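Local coordinates for protein beta-1,4-mannanase (Caldicellulosiruptor saccharolyticus, PDB 1PMH) that binds mannohexaose and so probably mannan chains, as the family 27 carbohydrate-binding module of a beta-1,4-mannanase, at residues A[37-40]-A[46-49]; A[39-44]-A[88-93]. All coordinates share one frame; numbering follows the deposited sequence.

Both contacts start from the loop that joins strand 30-36 to strand 47-53, on the same side of the jellyroll, and their centres lie about 6 Å apart. Contact 1 closes the base of this loop on the beginning of strand 47-53; contact 2, made by the next few residues of the loop together with L39, reaches strand 84-92, far along the sequence. Both strands belong to one antiparallel sheet, where each pairs with strand 172-181. L39 takes part in both contacts, and a single calcium ion is bound by Y46 in contact 1 and by N44 in contact 2, tying the loop to the sheet on which it rests.

Contact 1 (A[37-40]-A[46-49]); sequences QDLQ and YALR. With CA (calcium ion), chain C.
At the guanidinium edge of R49, near its plane, sits OD2 of D38, forming a salt bridge of 2.8 Å between R49 NH1 and D38 OD2. The carboxylate offers its syn lone pair, but the N-H···O angle is only 131° and the two flat groups stand 69° apart; this is a single bond from NH1, not a side-on pair of donors. R49 runs straight from the strand to the turn, its CG opposite the backbone N (chi1 179°) and the chain extended to NE. OD2 is also hydrogen-bonded to the hydroxyl of Y174, and R49 NE has a second carboxylate in D51.

The ring of Y46 is met obliquely by Q37, the two side chains lying alongside and pointing the same way. CG of Q37 approaches Y46 CE1 at 3.7 Å, and Q37 NE2 comes equally near that carbon. Between these two pairs L39 CD1 touches A47 CB at 4.1 Å, a small buried apolar contact. The loop side is shaped by a type I beta turn from Q37 to Q40, closed by the backbone bond from Q40 N to Q37 O (3.1 Å). Y46 turns its backbone O to the calcium ion at 2.3 Å, joining D10, E12, N44, D176 and water 1 as ligands.

Strands 30-36 and 47-53 form an antiparallel hairpin, and the turn is the first part of its long connection. Backbone bonds of A47 with S36 and of R49 with S34 carry the pairing up to the loop. On the other flank runs strand 172-181, where Y174 lies against both L39 and R49, and D176 against A47.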
loop_
_atom_site.group_PDB
_atom_site.type_symbol
_atom_site.label_atom_id
_atom_site.label_comp_id
_atom_site.label_asym_id
_atom_site.label_seq_id
_atom_site.Cartn_x
_atom_site.Cartn_y
_atom_site.Cartn_z
ATOM N N GLN A 37 -4.732 -1.419 15.484
ATOM C CA GLN A 37 -3.786 -2.110 16.387
ATOM C C GLN A 37 -3.787 -3.612 16.201
ATOM O O GLN A 37 -3.207 -4.312 17.016
ATOM C CB GLN A 37 -4.034 -1.722 17.876
ATOM C CG GLN A 37 -3.749 -0.245 18.093
ATOM C CD GLN A 37 -4.008 0.152 19.537
ATOM O OE1 GLN A 37 -3.513 -0.478 20.490
ATOM N NE2 GLN A 37 -4.847 1.121 19.728
ATOM N N ASP A 38 -4.392 -4.121 15.126
ATOM C CA ASP A 38 -4.454 -5.563 14.959
ATOM C C ASP A 38 -3.114 -6.258 14.886
ATOM O O ASP A 38 -3.002 -7.417 15.294
ATOM C CB ASP A 38 -5.231 -5.927 13.684
ATOM C CG ASP A 38 -6.726 -5.603 13.763
ATOM O OD1 ASP A 38 -7.250 -5.296 14.854
ATOM O OD2 ASP A 38 -7.346 -5.553 12.667
ATOM N N LEU A 39 -2.111 -5.574 14.356
ATOM C CA LEU A 39 -0.768 -6.093 14.153
ATOM C C LEU A 39 0.188 -5.622 15.270
ATOM O O LEU A 39 1.388 -5.684 15.075
ATOM C CB LEU A 39 -0.237 -5.782 12.759
ATOM C CG LEU A 39 -1.173 -6.146 11.602
ATOM C CD1 LEU A 39 -0.526 -5.793 10.308
ATOM C CD2 LEU A 39 -1.552 -7.595 11.601
ATOM N N GLN A 40 -0.314 -5.085 16.378
ATOM C CA GLN A 40 0.550 -4.465 17.350
ATOM C C GLN A 40 1.544 -5.456 17.841
ATOM O O GLN A 40 1.172 -6.538 18.229
ATOM C CB GLN A 40 -0.275 -3.811 18.454
ATOM C CG GLN A 40 -1.083 -4.698 19.364
ATOM C CD GLN A 40 -1.935 -3.871 20.342
ATOM O OE1 GLN A 40 -3.052 -4.270 20.684
ATOM N NE2 GLN A 40 -1.427 -2.712 20.760
ATOM N N TYR A 46 0.773 0.377 15.354
ATOM C CA TYR A 46 -0.304 0.711 14.437
ATOM C C TYR A 46 0.002 0.342 12.998
ATOM O O TYR A 46 1.140 0.418 12.556
ATOM C CB TYR A 46 -0.597 2.223 14.459
ATOM C CG TYR A 46 -1.031 2.801 15.805
ATOM C CD1 TYR A 46 -2.341 2.679 16.255
ATOM C CD2 TYR A 46 -0.123 3.474 16.607
ATOM C CE1 TYR A 46 -2.738 3.218 17.501
ATOM C CE2 TYR A 46 -0.503 4.037 17.829
ATOM C CZ TYR A 46 -1.797 3.898 18.251
ATOM O OH TYR A 46 -2.197 4.443 19.446
ATOM N N ALA A 47 -1.038 0.058 12.224
ATOM C CA ALA A 47 -0.957 -0.185 10.795
ATOM C C ALA A 47 -2.200 0.368 10.144
ATOM O O ALA A 47 -3.209 0.586 10.798
ATOM C CB ALA A 47 -0.793 -1.661 10.513
ATOM N N LEU A 48 -2.120 0.566 8.835
ATOM C CA LEU A 48 -3.243 1.001 8.044
ATOM C C LEU A 48 -4.052 -0.193 7.637
ATOM O O LEU A 48 -3.567 -1.050 6.918
ATOM C CB LEU A 48 -2.776 1.828 6.860
ATOM C CG LEU A 48 -3.867 2.599 6.104
ATOM C CD1 LEU A 48 -4.333 3.781 6.928
ATOM C CD2 LEU A 48 -3.364 3.018 4.751
ATOM N N ARG A 49 -5.326 -0.223 8.023
ATOM C CA ARG A 49 -6.238 -1.291 7.667
ATOM C C ARG A 49 -7.148 -0.859 6.521
ATOM O O ARG A 49 -7.876 0.153 6.647
ATOM C CB ARG A 49 -7.077 -1.694 8.897
ATOM C CG ARG A 49 -8.081 -2.800 8.601
ATOM C CD ARG A 49 -8.802 -3.259 9.847
ATOM N NE ARG A 49 -9.921 -4.129 9.494
ATOM C CZ ARG A 49 -10.336 -5.174 10.156
ATOM N NH1 ARG A 49 -9.807 -5.533 11.313
ATOM N NH2 ARG A 49 -11.374 -5.816 9.656
HETATM CA CA CA C . 3.361 0.798 12.189
HETATM O O HOH W 1 5.678 0.846 12.051
#

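Contact 2 (A[39-44]-A[88-93]); sequences LQRPGN and EMFIPY. With CA (calcium ion), chain C.
R41 gives NH1 to the backbone oxygen of L39 and brings its neighbouring NH2 to the ring of F90. R41 NH1 to L39 O is 2.7 Å, in the guanidinium plane and with an N-H···O angle of 149°, which would limit the rotation of that flat group. R41 CG sits between the backbone N and the carbonyl carbon (chi1 63°), and the chain, extended to NE, carries the guanidinium from the turn to L39 O and F90. One guanidinium face is met by N44 ND2. R41 NH2 comes to 3.7 Å from F90 CZ, obliquely, the guanidinium and ring planes 65° apart. L39 CD1 stands 4.0 Å from the centroid of F90, a CH-pi contact.

In this jellyroll beta-sandwich, F90 lies on strand 84-92, whose backbone is bonded to Y174 of strand 172-181, while L39 of the loop lies over one face of its ring. The loop doubles back in a type II beta turn from R41 to N44, with G43 at positive phi in its third place, closed by N44 N to R41 O at 2.9 Å. The turn delivers N44 OD1 to the calcium ion at 2.4 Å. A leucine in place of R41 would probably leave L39 O without its donor and take the NH2 contact from F90 CZ. Water 2 accepts from R41 NH2 at 3.0 Å; its further link to E88 OE1 is less certain, E88 having two conformers.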
loop_
_atom_site.group_PDB
_atom_site.type_symbol
_atom_site.label_atom_id
_atom_site.label_comp_id
_atom_site.label_asym_id
_atom_site.label_seq_id
_atom_site.Cartn_x
_atom_site.Cartn_y
_atom_site.Cartn_z
ATOM N N LEU A 39 -2.111 -5.574 14.356
ATOM C CA LEU A 39 -0.768 -6.093 14.153
ATOM C C LEU A 39 0.188 -5.622 15.270
ATOM O O LEU A 39 1.388 -5.684 15.075
ATOM C CB LEU A 39 -0.237 -5.782 12.759
ATOM C CG LEU A 39 -1.173 -6.146 11.602
ATOM C CD1 LEU A 39 -0.526 -5.793 10.308
ATOM C CD2 LEU A 39 -1.552 -7.595 11.601
ATOM N N GLN A 40 -0.314 -5.085 16.378
ATOM C CA GLN A 40 0.550 -4.465 17.350
ATOM C C GLN A 40 1.544 -5.456 17.841
ATOM O O GLN A 40 1.172 -6.538 18.229
ATOM C CB GLN A 40 -0.275 -3.811 18.454
ATOM C CG GLN A 40 -1.083 -4.698 19.364
ATOM C CD GLN A 40 -1.935 -3.871 20.342
ATOM O OE1 GLN A 40 -3.052 -4.270 20.684
ATOM N NE2 GLN A 40 -1.427 -2.712 20.760
ATOM N N ARG A 41 2.793 -5.018 17.875
ATOM C CA ARG A 41 3.884 -5.856 18.268
ATOM C C ARG A 41 5.048 -4.983 18.723
ATOM O O ARG A 41 4.912 -3.781 18.704
ATOM C CB ARG A 41 4.196 -6.803 17.159
ATOM C CG ARG A 41 4.646 -6.117 15.913
ATOM C CD ARG A 41 4.562 -7.109 14.729
ATOM N NE ARG A 41 5.021 -6.618 13.447
ATOM C CZ ARG A 41 4.314 -5.903 12.589
ATOM N NH1 ARG A 41 3.123 -5.496 12.954
ATOM N NH2 ARG A 41 4.829 -5.499 11.419
ATOM N N PRO A 42 6.168 -5.544 19.183
ATOM C CA PRO A 42 7.199 -4.688 19.794
ATOM C C PRO A 42 7.657 -3.596 18.833
ATOM O O PRO A 42 8.053 -3.843 17.698
ATOM C CB PRO A 42 8.283 -5.698 20.193
ATOM C CG PRO A 42 7.490 -6.929 20.427
ATOM C CD PRO A 42 6.464 -6.976 19.341
ATOM N N GLY A 43 7.555 -2.355 19.298
ATOM C CA GLY A 43 8.000 -1.207 18.542
ATOM C C GLY A 43 7.137 -0.875 17.343
ATOM O O GLY A 43 7.535 -0.051 16.548
ATOM N N ASN A 44 5.952 -1.462 17.218
ATOM C CA ASN A 44 5.129 -1.241 16.036
ATOM C C ASN A 44 3.674 -1.467 16.406
ATOM O O ASN A 44 3.147 -2.564 16.350
ATOM C CB ASN A 44 5.530 -2.179 14.931
ATOM C CG ASN A 44 4.812 -1.829 13.637
ATOM O OD1 ASN A 44 3.894 -1.000 13.637
ATOM N ND2 ASN A 44 5.154 -2.496 12.559
ATOM N N GLU A 88 5.345 -2.533 3.395
ATOM C CA GLU A 88 4.963 -3.865 3.833
ATOM C C GLU A 88 3.446 -3.960 3.731
ATOM O O GLU A 88 2.725 -3.070 4.163
ATOM C CB GLU A 88 5.405 -4.113 5.292
ATOM C CG GLU A 88 6.913 -4.063 5.499
ATOM C CD GLU A 88 7.357 -4.312 6.933
ATOM O OE1 GLU A 88 7.140 -5.435 7.390
ATOM O OE2 GLU A 88 7.992 -3.418 7.545
HETATM N N MSE A 89 3.003 -5.100 3.233
HETATM C CA MSE A 89 1.588 -5.400 3.041
HETATM C C MSE A 89 1.285 -6.726 3.689
HETATM O O MSE A 89 2.060 -7.670 3.542
HETATM C CB MSE A 89 1.346 -5.426 1.547
HETATM C CG MSE A 89 -0.034 -5.701 1.149
HETATM SE SE MSE A 89 -0.180 -5.885 -0.795
HETATM C CE MSE A 89 0.491 -4.417 -1.280
ATOM N N PHE A 90 0.147 -6.819 4.383
ATOM C CA PHE A 90 -0.213 -7.982 5.183
ATOM C C PHE A 90 -1.634 -8.402 4.821
ATOM O O PHE A 90 -2.538 -7.576 4.892
ATOM C CB PHE A 90 -0.174 -7.691 6.701
ATOM C CG PHE A 90 1.127 -7.088 7.181
ATOM C CD1 PHE A 90 1.429 -5.775 6.964
ATOM C CD2 PHE A 90 2.022 -7.862 7.880
ATOM C CE1 PHE A 90 2.629 -5.234 7.351
ATOM C CE2 PHE A 90 3.239 -7.324 8.283
ATOM C CZ PHE A 90 3.526 -6.018 7.994
ATOM N N ILE A 91 -1.838 -9.685 4.560
ATOM C CA ILE A 91 -3.183 -10.194 4.293
ATOM C C ILE A 91 -3.357 -11.435 5.165
ATOM O O ILE A 91 -2.540 -12.342 5.101
ATOM C CB ILE A 91 -3.416 -10.566 2.812
ATOM C CG1 ILE A 91 -2.869 -9.500 1.852
ATOM C CG2 ILE A 91 -4.894 -10.791 2.608
ATOM C CD1 ILE A 91 -1.460 -9.728 1.325
ATOM N N PRO A 92 -4.427 -11.512 5.971
ATOM C CA PRO A 92 -4.681 -12.721 6.793
ATOM C C PRO A 92 -4.575 -13.972 5.911
ATOM O O PRO A 92 -5.315 -14.138 4.947
ATOM C CB PRO A 92 -6.094 -12.495 7.298
ATOM C CG PRO A 92 -6.268 -11.073 7.314
ATOM C CD PRO A 92 -5.475 -10.499 6.213
ATOM N N TYR A 93 -3.713 -14.902 6.300
ATOM C CA TYR A 93 -3.356 -16.027 5.482
ATOM C C TYR A 93 -4.475 -16.995 5.293
ATOM O O TYR A 93 -4.746 -17.421 4.169
ATOM C CB TYR A 93 -2.130 -16.743 6.043
ATOM C CG TYR A 93 -1.685 -17.915 5.212
ATOM C CD1 TYR A 93 -0.779 -17.771 4.163
ATOM C CD2 TYR A 93 -2.234 -19.177 5.429
ATOM C CE1 TYR A 93 -0.422 -18.853 3.397
ATOM C CE2 TYR A 93 -1.876 -20.258 4.654
ATOM C CZ TYR A 93 -0.978 -20.083 3.628
ATOM O OH TYR A 93 -0.617 -21.150 2.834
HETATM CA CA CA C . 3.361 0.798 12.189
HETATM O O HOH W 2 7.024 -6.557 9.754
HETATM O O HOH W 1 5.678 0.846 12.051
#